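Local structure of glycosyl hydrolases family 2, sugar binding domain protein (Bacteroides uniformis str. 3978 T3 ii, 6D1P) at residues Gly514-His522 with Asn589-Gly598; Gln789-Ala797 with Leu804-Ser812. The protein probably hydrolyses O-glycosidic bonds as a family 2 glycoside hydrolase, a beta-glucuronidase from a human gut bacterium. All blocks are in the same frame, centred on the assembly; numbering follows the deposited sequence.

In the fold
The two contacts illustrate how a multidomain enzyme joins loop packing in one domain to sheet pairing in another. Contact 1 lies in the TIM-barrel region, where Gly598 bonds to Asp580, a ligand of a bound sodium ion, and the side chain of Asn595 comes about 5 Å from a bound glycerol, probably from the crystallisation liquor. Contact 2 is a hairpin close to the C-terminus. The centres of contact 1 and contact 2 are 26 Å apart, and the nearest atoms of contact 1 and contact 2 are about 14 Å apart, without touching. Strand 774-776 links them indirectly: it belongs to the same four-stranded sheet as contact 2, while its Ile775 and Gln776 pack on contact 1.

Contact 1: Gly514-His522 with Asn589-Gly598; sequences GGDSHAGRH and NPIPYVNQKG
With CG anti to its carbonyl carbon (chi1 -67°), Asp516 turns its carboxylate onto Gln596 and Lys597, while His518, CG anti to the backbone N (chi1 -165°), sets its ring beside the Gln596 amide and against Pro590. Lys597 NZ reaches Asp516 OD2 on the syn side, somewhat out of the carboxylate plane, in a 2.7 Å salt bridge, and Tyr487 is a second partner of the amine. The other oxygen, Asp516 OD1, accepts a weak bond from Gln596 N and a water proton, the same water accepting from Asn589 ND2. A nearly straight backbone bond from Ser517 N to Gln596 O (2.9 Å) ties the segments together. The Gln596 amide is held at both ends: NE2 donates to His518 ND1 (3.0 Å), with amide and ring planes 85° apart, and OE1 accepts from Ile591 N (2.9 Å). Over one face of the imidazole, Pro590 CB makes a CH-pi contact 3.6 Å from the centroid of the His518 ring, and Ile591 CG1 meets the ring edge at His518 CE1 (3.8 Å). His518 NE2 bonds to Gln776 O, so both ring nitrogens are engaged. An alanine here would remove the ring and is likely to leave Gln776 O without its mate and the Gln596 amide less firmly fixed. Two loops meet beyond the C-terminal ends of neighbouring parallel barrel strands, 510-511 and 572-574, as is typical of the TIM-barrel domain.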
ATOM      1  N   GLY A 514     -19.825  24.134 -16.660  1.00 19.82           N
ATOM      2  CA  GLY A 514     -19.995  24.459 -15.257  1.00 16.86           C
ATOM      3  C   GLY A 514     -18.685  24.936 -14.662  1.00 20.79           C
ATOM      4  O   GLY A 514     -18.009  25.782 -15.263  1.00 19.75           O
ATOM      5  N   GLY A 515     -18.290  24.373 -13.524  1.00 22.16           N
ATOM      6  CA  GLY A 515     -17.027  24.728 -12.909  1.00 18.81           C
ATOM      7  C   GLY A 515     -16.992  24.340 -11.447  1.00 24.99           C
ATOM      8  O   GLY A 515     -17.996  23.924 -10.859  1.00 23.72           O
ATOM      9  N   ASP A 516     -15.793  24.467 -10.867  1.00 20.42           N
ATOM     10  CA  ASP A 516     -15.557  24.036  -9.497  1.00 24.37           C
ATOM     11  C   ASP A 516     -16.060  25.072  -8.504  1.00 23.64           C
ATOM     12  O   ASP A 516     -15.967  26.284  -8.733  1.00 23.78           O
ATOM     13  CB  ASP A 516     -14.060  23.792  -9.238  1.00 20.66           C
ATOM     14  CG  ASP A 516     -13.498  22.603 -10.030  1.00 24.43           C
ATOM     15  OD1 ASP A 516     -13.422  21.488  -9.473  1.00 23.34           O
ATOM     16  OD2 ASP A 516     -13.139  22.775 -11.223  1.00 24.54           O
ATOM     17  N   SER A 517     -16.565  24.585  -7.373  1.00 19.87           N
ATOM     18  CA  SER A 517     -16.792  25.462  -6.239  1.00 20.56           C
ATOM     19  C   SER A 517     -16.488  24.698  -4.957  1.00 19.43           C
ATOM     20  O   SER A 517     -16.965  23.580  -4.758  1.00 19.34           O
ATOM     21  CB  SER A 517     -18.225  26.027  -6.224  1.00 18.26           C
ATOM     22  OG  SER A 517     -19.203  25.013  -6.183  1.00 19.92           O
ATOM     23  N   HIS A 518     -15.680  25.312  -4.118  1.00 15.55           N
ATOM     24  CA  HIS A 518     -15.336  24.840  -2.785  1.00 21.05           C
ATOM     25  C   HIS A 518     -16.554  25.077  -1.907  1.00 22.25           C
ATOM     26  O   HIS A 518     -16.852  26.221  -1.553  1.00 23.51           O
ATOM     27  CB  HIS A 518     -14.126  25.626  -2.295  1.00 18.23           C
ATOM     28  CG  HIS A 518     -13.424  25.046  -1.109  1.00 24.14           C
ATOM     29  ND1 HIS A 518     -13.293  23.690  -0.903  1.00 22.57           N
ATOM     30  CD2 HIS A 518     -12.730  25.650  -0.113  1.00 22.07           C
ATOM     31  CE1 HIS A 518     -12.582  23.486   0.194  1.00 23.49           C
ATOM     32  NE2 HIS A 518     -12.229  24.658   0.690  1.00 20.99           N
ATOM     33  N   ALA A 519     -17.293  24.009  -1.601  1.00 19.25           N
ATOM     34  CA  ALA A 519     -18.465  24.134  -0.745  1.00 21.32           C
ATOM     35  C   ALA A 519     -18.146  24.970   0.490  1.00 23.19           C
ATOM     36  O   ALA A 519     -17.120  24.763   1.161  1.00 17.77           O
ATOM     37  CB  ALA A 519     -18.970  22.751  -0.337  1.00 21.39           C
ATOM     38  N   GLY A 520     -18.998  25.969   0.736  1.00 22.89           N
ATOM     39  CA  GLY A 520     -18.884  26.854   1.881  1.00 21.23           C
ATOM     40  C   GLY A 520     -17.968  28.046   1.711  1.00 23.35           C
ATOM     41  O   GLY A 520     -17.815  28.824   2.659  1.00 24.90           O
ATOM     42  N   ARG A 521     -17.330  28.210   0.554  1.00 22.36           N
ATOM     43  CA  ARG A 521     -16.576  29.427   0.258  1.00 25.87           C
ATOM     44  C   ARG A 521     -17.468  30.389  -0.536  1.00 24.33           C
ATOM     45  O   ARG A 521     -18.139  29.967  -1.481  1.00 22.69           O
ATOM     46  CB  ARG A 521     -15.301  29.096  -0.518  1.00 21.82           C
ATOM     47  CG  ARG A 521     -14.548  30.310  -1.022  1.00 22.04           C
ATOM     48  CD  ARG A 521     -13.359  29.873  -1.861  1.00 23.41           C
ATOM     49  NE  ARG A 521     -12.285  29.354  -1.017  1.00 27.40           N
ATOM     50  CZ  ARG A 521     -11.265  28.625  -1.474  1.00 27.49           C
ATOM     51  NH1 ARG A 521     -11.188  28.319  -2.769  1.00 22.15           N
ATOM     52  NH2 ARG A 521     -10.324  28.186  -0.637  1.00 25.63           N
ATOM     53  N   HIS A 522     -17.480  31.672  -0.144  1.00 23.26           N
ATOM     54  CA  HIS A 522     -18.280  32.696  -0.816  1.00 25.95           C
ATOM     55  C   HIS A 522     -17.441  33.958  -1.000  1.00 27.29           C
ATOM     56  O   HIS A 522     -16.279  34.030  -0.584  1.00 24.60           O
ATOM     57  CB  HIS A 522     -19.571  32.997  -0.042  1.00 22.84           C
ATOM     58  CG  HIS A 522     -20.320  31.769   0.352  1.00 22.84           C
ATOM     59  ND1 HIS A 522     -21.237  31.160  -0.477  1.00 23.66           N
ATOM     60  CD2 HIS A 522     -20.241  30.995   1.464  1.00 22.78           C
ATOM     61  CE1 HIS A 522     -21.713  30.080   0.120  1.00 25.43           C
ATOM     62  NE2 HIS A 522     -21.129  29.961   1.300  1.00 22.46           N
ATOM     63  N   ASN A 589      -6.222  20.348  -5.308  1.00 20.97           N
ATOM     64  CA  ASN A 589      -7.517  21.019  -5.287  1.00 21.86           C
ATOM     65  C   ASN A 589      -7.862  21.427  -3.857  1.00 24.18           C
ATOM     66  O   ASN A 589      -7.384  20.808  -2.899  1.00 24.09           O
ATOM     67  CB  ASN A 589      -8.621  20.121  -5.833  1.00 19.48           C
ATOM     68  CG  ASN A 589      -8.891  20.365  -7.302  1.00 22.76           C
ATOM     69  OD1 ASN A 589      -8.138  21.073  -7.964  1.00 20.27           O
ATOM     70  ND2 ASN A 589      -9.966  19.775  -7.820  1.00 19.71           N
ATOM     71  N   PRO A 590      -8.676  22.468  -3.683  1.00 26.57           N
ATOM     72  CA  PRO A 590      -9.071  22.865  -2.318  1.00 22.45           C
ATOM     73  C   PRO A 590      -9.498  21.699  -1.435  1.00 21.30           C
ATOM     74  O   PRO A 590      -9.206  21.702  -0.239  1.00 23.05           O
ATOM     75  CB  PRO A 590     -10.223  23.853  -2.575  1.00 21.67           C
ATOM     76  CG  PRO A 590      -9.923  24.426  -3.895  1.00 20.97           C
ATOM     77  CD  PRO A 590      -9.295  23.325  -4.712  1.00 22.89           C
ATOM     78  N   ILE A 591     -10.194  20.707  -1.980  1.00 24.12           N
ATOM     79  CA  ILE A 591     -10.276  19.386  -1.366  1.00 24.11           C
ATOM     80  C   ILE A 591      -9.365  18.457  -2.168  1.00 21.03           C
ATOM     81  O   ILE A 591      -9.669  18.168  -3.341  1.00 20.12           O
ATOM     82  CB  ILE A 591     -11.715  18.866  -1.303  1.00 21.75           C
ATOM     83  CG1 ILE A 591     -12.552  19.778  -0.391  1.00 23.67           C
ATOM     84  CG2 ILE A 591     -11.720  17.434  -0.728  1.00 19.90           C
ATOM     85  CD1 ILE A 591     -14.006  19.385  -0.293  1.00 16.68           C
ATOM     86  N   PRO A 592      -8.235  18.023  -1.619  1.00 24.16           N
ATOM     87  CA  PRO A 592      -7.265  17.265  -2.419  1.00 19.78           C
ATOM     88  C   PRO A 592      -7.907  16.055  -3.077  1.00 21.26           C
ATOM     89  O   PRO A 592      -8.753  15.378  -2.487  1.00 21.84           O
ATOM     90  CB  PRO A 592      -6.209  16.867  -1.389  1.00 20.71           C
ATOM     91  CG  PRO A 592      -6.258  17.977  -0.378  1.00 19.09           C
ATOM     92  CD  PRO A 592      -7.720  18.320  -0.270  1.00 22.11           C
ATOM     93  N   TYR A 593      -7.558  15.830  -4.338  1.00 18.20           N
ATOM     94  CA  TYR A 593      -8.042  14.675  -5.089  1.00 18.96           C
ATOM     95  C   TYR A 593      -9.575  14.645  -5.261  1.00 20.87           C
ATOM     96  O   TYR A 593     -10.161  13.577  -5.525  1.00 17.79           O
ATOM     97  CB  TYR A 593      -7.549  13.378  -4.437  1.00 19.34           C
ATOM     98  CG  TYR A 593      -6.037  13.227  -4.446  1.00 20.93           C
ATOM     99  CD1 TYR A 593      -5.353  13.020  -5.647  1.00 18.46           C
ATOM    100  CD2 TYR A 593      -5.292  13.276  -3.261  1.00 20.81           C
ATOM    101  CE1 TYR A 593      -3.963  12.863  -5.680  1.00 19.57           C
ATOM    102  CE2 TYR A 593      -3.884  13.118  -3.278  1.00 23.89           C
ATOM    103  CZ  TYR A 593      -3.237  12.910  -4.502  1.00 20.03           C
ATOM    104  OH  TYR A 593      -1.871  12.751  -4.558  1.00 22.98           O
ATOM    105  N   VAL A 594     -10.260  15.781  -5.147  1.00 17.58           N
ATOM    106  CA  VAL A 594     -11.696  15.832  -5.409  1.00 20.61           C
ATOM    107  C   VAL A 594     -11.953  16.830  -6.529  1.00 19.13           C
ATOM    108  O   VAL A 594     -11.490  17.974  -6.477  1.00 18.54           O
ATOM    109  CB  VAL A 594     -12.510  16.165  -4.150  1.00 19.51           C
ATOM    110  CG1 VAL A 594     -13.996  16.390  -4.513  1.00 18.42           C
ATOM    111  CG2 VAL A 594     -12.408  15.012  -3.191  1.00 15.55           C
ATOM    112  N   ASN A 595     -12.615  16.368  -7.574  1.00 19.94           N
ATOM    113  CA  ASN A 595     -13.137  17.272  -8.592  1.00 20.42           C
ATOM    114  C   ASN A 595     -14.356  17.958  -7.984  1.00 19.26           C
ATOM    115  O   ASN A 595     -15.334  17.292  -7.638  1.00 20.41           O
ATOM    116  CB  ASN A 595     -13.464  16.468  -9.844  1.00 18.44           C
ATOM    117  CG  ASN A 595     -13.988  17.326 -10.990  1.00 24.43           C
ATOM    118  OD1 ASN A 595     -14.930  18.115 -10.836  1.00 22.16           O
ATOM    119  ND2 ASN A 595     -13.376  17.162 -12.160  1.00 22.55           N
ATOM    120  N   GLN A 596     -14.273  19.270  -7.759  1.00 17.93           N
ATOM    121  CA  GLN A 596     -15.315  19.994  -7.034  1.00 20.42           C
ATOM    122  C   GLN A 596     -16.323  20.697  -7.958  1.00 23.29           C
ATOM    123  O   GLN A 596     -16.874  21.744  -7.601  1.00 24.62           O
ATOM    124  CB  GLN A 596     -14.666  20.977  -6.064  1.00 19.04           C
ATOM    125  CG  GLN A 596     -13.767  20.207  -5.045  1.00 19.18           C
ATOM    126  CD  GLN A 596     -12.972  21.119  -4.111  1.00 22.50           C
ATOM    127  OE1 GLN A 596     -11.771  21.351  -4.316  1.00 24.03           O
ATOM    128  NE2 GLN A 596     -13.631  21.626  -3.077  1.00 19.70           N
ATOM    129  N   LYS A 597     -16.616  20.123  -9.126  1.00 22.79           N
ATOM    130  CA  LYS A 597     -17.609  20.708 -10.019  1.00 23.79           C
ATOM    131  C   LYS A 597     -19.032  20.229  -9.740  1.00 22.07           C
ATOM    132  O   LYS A 597     -19.923  20.476 -10.562  1.00 24.73           O
ATOM    133  CB  LYS A 597     -17.245  20.411 -11.464  1.00 20.66           C
ATOM    134  CG  LYS A 597     -16.033  21.170 -11.961  1.00 23.72           C
ATOM    135  CD  LYS A 597     -15.701  20.738 -13.406  1.00 20.83           C
ATOM    136  CE  LYS A 597     -14.485  21.479 -13.946  1.00 24.29           C
ATOM    137  NZ  LYS A 597     -13.197  21.053 -13.321  1.00 22.35           N
ATOM    138  N   GLY A 598     -19.267  19.543  -8.619  1.00 19.45           N
ATOM    139  CA  GLY A 598     -20.610  19.122  -8.292  1.00 18.92           C
ATOM    140  C   GLY A 598     -21.466  20.283  -7.819  1.00 21.56           C
ATOM    141  O   GLY A 598     -20.974  21.346  -7.447  1.00 21.87           O
TER
HETATM  142  O   HOH W   1     -20.001  22.540 -12.677  1.00 16.91           O
HETATM  143  O   HOH W   2     -19.665  23.794  -8.505  1.00 23.43           O
HETATM  144  O   HOH W   3     -11.428  19.806 -10.384  1.00 29.36           O
HETATM  145  O   HOH W   4     -16.652  21.312  -2.796  1.00 18.97           O

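Contact 2: Gln789-Ala797 with Leu804-Ser812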
ATOM      1  N   GLN A 789     -17.500   8.688  20.263  1.00 44.47           N
ATOM      2  CA  GLN A 789     -17.035   7.539  21.040  1.00 52.35           C
ATOM      3  C   GLN A 789     -15.569   7.667  21.444  1.00 46.17           C
ATOM      4  O   GLN A 789     -15.197   7.324  22.573  1.00 52.92           O
ATOM      5  CB  GLN A 789     -17.241   6.248  20.241  1.00 54.84           C
ATOM      6  CG  GLN A 789     -18.695   5.812  20.076  1.00 57.45           C
ATOM      7  CD  GLN A 789     -18.872   4.835  18.916  1.00 67.16           C
ATOM      8  OE1 GLN A 789     -18.957   5.247  17.755  1.00 65.22           O
ATOM      9  NE2 GLN A 789     -18.910   3.536  19.223  1.00 65.17           N
ATOM     10  N   HIS A 790     -14.721   8.154  20.538  1.00 45.74           N
ATOM     11  CA  HIS A 790     -13.287   8.211  20.802  1.00 43.03           C
ATOM     12  C   HIS A 790     -12.898   9.313  21.776  1.00 42.92           C
ATOM     13  O   HIS A 790     -11.778   9.288  22.298  1.00 45.59           O
ATOM     14  CB  HIS A 790     -12.514   8.395  19.497  1.00 36.29           C
ATOM     15  CG  HIS A 790     -12.584   7.218  18.572  1.00 38.92           C
ATOM     16  ND1 HIS A 790     -11.495   6.410  18.314  1.00 43.95           N
ATOM     17  CD2 HIS A 790     -13.602   6.725  17.827  1.00 38.59           C
ATOM     18  CE1 HIS A 790     -11.841   5.471  17.450  1.00 42.09           C
ATOM     19  NE2 HIS A 790     -13.114   5.639  17.141  1.00 42.27           N
ATOM     20  N   ALA A 791     -13.784  10.269  22.035  1.00 44.48           N
ATOM     21  CA  ALA A 791     -13.469  11.339  22.970  1.00 48.49           C
ATOM     22  C   ALA A 791     -13.367  10.780  24.389  1.00 45.98           C
ATOM     23  O   ALA A 791     -14.032   9.794  24.724  1.00 47.60           O
ATOM     24  CB  ALA A 791     -14.534  12.439  22.907  1.00 44.04           C
ATOM     25  N   PRO A 792     -12.537  11.398  25.253  1.00 51.70           N
ATOM     26  CA  PRO A 792     -11.732  12.603  25.006  1.00 48.78           C
ATOM     27  C   PRO A 792     -10.470  12.374  24.156  1.00 47.70           C
ATOM     28  O   PRO A 792      -9.846  11.316  24.261  1.00 45.03           O
ATOM     29  CB  PRO A 792     -11.335  13.037  26.421  1.00 45.51           C
ATOM     30  CG  PRO A 792     -11.180  11.752  27.136  1.00 45.29           C
ATOM     31  CD  PRO A 792     -12.321  10.889  26.623  1.00 44.90           C
ATOM     32  N   VAL A 793     -10.126  13.369  23.331  1.00 41.64           N
ATOM     33  CA  VAL A 793      -8.895  13.423  22.551  1.00 34.69           C
ATOM     34  C   VAL A 793      -8.438  14.878  22.497  1.00 33.46           C
ATOM     35  O   VAL A 793      -9.101  15.783  23.009  1.00 34.34           O
ATOM     36  CB  VAL A 793      -9.078  12.877  21.116  1.00 35.04           C
ATOM     37  CG1 VAL A 793      -9.468  11.420  21.126  1.00 30.20           C
ATOM     38  CG2 VAL A 793     -10.133  13.706  20.373  1.00 29.91           C
ATOM     39  N   VAL A 794      -7.307  15.109  21.852  1.00 29.81           N
ATOM     40  CA  VAL A 794      -6.855  16.459  21.547  1.00 29.86           C
ATOM     41  C   VAL A 794      -6.682  16.558  20.040  1.00 31.61           C
ATOM     42  O   VAL A 794      -5.950  15.754  19.446  1.00 29.27           O
ATOM     43  CB  VAL A 794      -5.550  16.813  22.268  1.00 30.93           C
ATOM     44  CG1 VAL A 794      -5.071  18.173  21.806  1.00 28.51           C
ATOM     45  CG2 VAL A 794      -5.756  16.808  23.786  1.00 30.68           C
ATOM     46  N   VAL A 795      -7.367  17.539  19.419  1.00 31.48           N
ATOM     47  CA  VAL A 795      -7.263  17.836  17.990  1.00 28.78           C
ATOM     48  C   VAL A 795      -6.284  18.989  17.769  1.00 30.19           C
ATOM     49  O   VAL A 795      -6.284  19.980  18.516  1.00 30.46           O
ATOM     50  CB  VAL A 795      -8.645  18.170  17.401  1.00 31.64           C
ATOM     51  CG1 VAL A 795      -8.523  18.655  15.946  1.00 25.51           C
ATOM     52  CG2 VAL A 795      -9.567  16.953  17.505  1.00 30.31           C
ATOM     53  N   SER A 796      -5.450  18.865  16.740  1.00 27.59           N
ATOM     54  CA  SER A 796      -4.536  19.924  16.339  1.00 30.04           C
ATOM     55  C   SER A 796      -4.912  20.481  14.965  1.00 27.89           C
ATOM     56  O   SER A 796      -5.405  19.754  14.096  1.00 27.49           O
ATOM     57  CB  SER A 796      -3.090  19.407  16.305  1.00 27.32           C
ATOM     58  OG  SER A 796      -2.921  18.430  15.295  1.00 27.51           O
ATOM     59  N   ALA A 797      -4.646  21.770  14.758  1.00 25.65           N
ATOM     60  CA  ALA A 797      -4.825  22.392  13.448  1.00 27.57           C
ATOM     61  C   ALA A 797      -3.602  23.232  13.119  1.00 27.75           C
ATOM     62  O   ALA A 797      -3.138  24.014  13.956  1.00 29.69           O
ATOM     63  CB  ALA A 797      -6.093  23.263  13.384  1.00 25.66           C
ATOM     64  N   LEU A 804       2.109  29.584  10.658  1.00 40.64           N
ATOM     65  CA  LEU A 804       1.414  29.888  11.895  1.00 39.92           C
ATOM     66  C   LEU A 804       1.725  28.809  12.923  1.00 37.13           C
ATOM     67  O   LEU A 804       2.129  27.700  12.579  1.00 38.23           O
ATOM     68  CB  LEU A 804      -0.098  29.983  11.667  1.00 35.68           C
ATOM     69  CG  LEU A 804      -0.598  30.731  10.428  1.00 35.17           C
ATOM     70  CD1 LEU A 804      -2.133  30.692  10.331  1.00 32.79           C
ATOM     71  CD2 LEU A 804      -0.102  32.167  10.441  1.00 36.46           C
ATOM     72  N   LYS A 805       1.532  29.145  14.195  1.00 36.75           N
ATOM     73  CA  LYS A 805       1.736  28.187  15.268  1.00 33.80           C
ATOM     74  C   LYS A 805       0.525  27.274  15.369  1.00 35.42           C
ATOM     75  O   LYS A 805      -0.619  27.721  15.235  1.00 41.97           O
ATOM     76  CB  LYS A 805       1.974  28.906  16.599  1.00 41.66           C
ATOM     77  CG  LYS A 805       3.314  29.667  16.696  1.00 46.53           C
ATOM     78  CD  LYS A 805       4.455  28.769  17.195  1.00 54.78           C
ATOM     79  CE  LYS A 805       5.838  29.231  16.698  1.00 61.57           C
ATOM     80  NZ  LYS A 805       6.593  28.140  15.970  1.00 56.34           N
ATOM     81  N   THR A 806       0.786  25.988  15.580  1.00 33.32           N
ATOM     82  CA  THR A 806      -0.264  24.976  15.625  1.00 31.39           C
ATOM     83  C   THR A 806      -1.237  25.286  16.748  1.00 30.62           C
ATOM     84  O   THR A 806      -0.837  25.734  17.818  1.00 32.94           O
ATOM     85  CB  THR A 806       0.364  23.583  15.836  1.00 32.88           C
ATOM     86  OG1 THR A 806       1.041  23.174  14.646  1.00 31.55           O
ATOM     87  CG2 THR A 806      -0.672  22.542  16.206  1.00 25.07           C
ATOM     88  N   ALA A 807      -2.521  25.047  16.504  1.00 28.08           N
ATOM     89  CA  ALA A 807      -3.542  25.206  17.524  1.00 27.12           C
ATOM     90  C   ALA A 807      -3.993  23.840  18.038  1.00 30.55           C
ATOM     91  O   ALA A 807      -3.971  22.851  17.301  1.00 30.84           O
ATOM     92  CB  ALA A 807      -4.748  25.984  16.966  1.00 32.34           C
ATOM     93  N   LEU A 808      -4.455  23.808  19.301  1.00 29.07           N
ATOM     94  CA  LEU A 808      -4.946  22.595  19.951  1.00 29.13           C
ATOM     95  C   LEU A 808      -6.263  22.858  20.661  1.00 26.39           C
ATOM     96  O   LEU A 808      -6.481  23.934  21.213  1.00 28.26           O
ATOM     97  CB  LEU A 808      -3.966  22.058  21.007  1.00 26.71           C
ATOM     98  CG  LEU A 808      -2.538  21.764  20.572  1.00 27.78           C
ATOM     99  CD1 LEU A 808      -1.741  21.421  21.793  1.00 28.31           C
ATOM    100  CD2 LEU A 808      -2.533  20.627  19.554  1.00 25.80           C
ATOM    101  N   ILE A 809      -7.108  21.833  20.709  1.00 27.28           N
ATOM    102  CA  ILE A 809      -8.326  21.880  21.501  1.00 25.95           C
ATOM    103  C   ILE A 809      -8.590  20.494  22.069  1.00 31.01           C
ATOM    104  O   ILE A 809      -8.438  19.483  21.378  1.00 31.79           O
ATOM    105  CB  ILE A 809      -9.510  22.381  20.657  1.00 26.29           C
ATOM    106  CG1 ILE A 809     -10.789  22.486  21.492  1.00 28.80           C
ATOM    107  CG2 ILE A 809      -9.732  21.484  19.450  1.00 24.37           C
ATOM    108  CD1 ILE A 809     -11.925  23.225  20.722  1.00 23.72           C
ATOM    109  N   SER A 810      -8.984  20.450  23.337  1.00 30.99           N
ATOM    110  CA  SER A 810      -9.390  19.213  23.980  1.00 32.81           C
ATOM    111  C   SER A 810     -10.871  19.004  23.741  1.00 31.61           C
ATOM    112  O   SER A 810     -11.668  19.935  23.873  1.00 38.41           O
ATOM    113  CB  SER A 810      -9.092  19.257  25.483  1.00 29.45           C
ATOM    114  OG  SER A 810      -7.795  19.790  25.698  1.00 31.63           O
ATOM    115  N   VAL A 811     -11.238  17.783  23.385  1.00 34.08           N
ATOM    116  CA  VAL A 811     -12.599  17.454  22.991  1.00 40.54           C
ATOM    117  C   VAL A 811     -13.135  16.443  23.996  1.00 49.35           C
ATOM    118  O   VAL A 811     -12.686  15.288  24.025  1.00 50.50           O
ATOM    119  CB  VAL A 811     -12.652  16.911  21.555  1.00 37.66           C
ATOM    120  CG1 VAL A 811     -14.046  16.477  21.193  1.00 39.72           C
ATOM    121  CG2 VAL A 811     -12.166  17.967  20.590  1.00 31.54           C
ATOM    122  N   SER A 812     -14.093  16.877  24.817  1.00 53.13           N
ATOM    123  CA  SER A 812     -14.693  16.074  25.890  1.00 52.02           C
ATOM    124  C   SER A 812     -15.267  14.732  25.432  1.00 51.75           C
ATOM    125  O   SER A 812     -16.422  14.660  24.991  1.00 52.72           O
ATOM    126  CB  SER A 812     -15.801  16.888  26.562  1.00 55.77           C
ATOM    127  OG  SER A 812     -16.629  17.504  25.577  1.00 66.67           O
TER
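Val793, Val795 and Ala797 pair with Val811, Ile809 and Ala807 through six backbone hydrogen bonds, two to each pair. Those at the Ala797 end are the shortest, Ala797 N to Ala807 O and Ala807 N to Ala797 O both measuring 2.8 Å. At the other end, beside the cis peptide before Pro792, Val793 N to Val811 O stretches to 3.3 Å. CA-H...O contacts fill in between these bonds, as where Ser796 CA lies 3.1 Å from Ala807 O.

Apolar contacts divide between the two faces. On the face of the odd-numbered residues, Val795 CB meets Ile809 CG2 at 4.0 Å, and Val795 CG2 crosses diagonally to Val811 CG2 (4.2 Å). This face is covered by strands 718-723 and 730-738, through Leu721, Ala735 and Ile731 among others. On the opposite face Leu808 has CG beside its backbone N (chi1 -56°) and CD1 anti to CA (chi2 173°), which leaves Leu808 CD2 against Ser796 CB at 3.5 Å; Val794 CG1 approaches Leu808 CB at 4.1 Å.

Contacts with the second subunit are of both kinds: Ser796 OG bonds to Thr757 O of that subunit, and Val794 and Leu808 pack on its Leu808 and Val794. The whole is an antiparallel beta hairpin whose second strand is, within this chain, an edge of a four-stranded sheet, strands 718-723 and 730-738 lying against one face and the second subunit against the other.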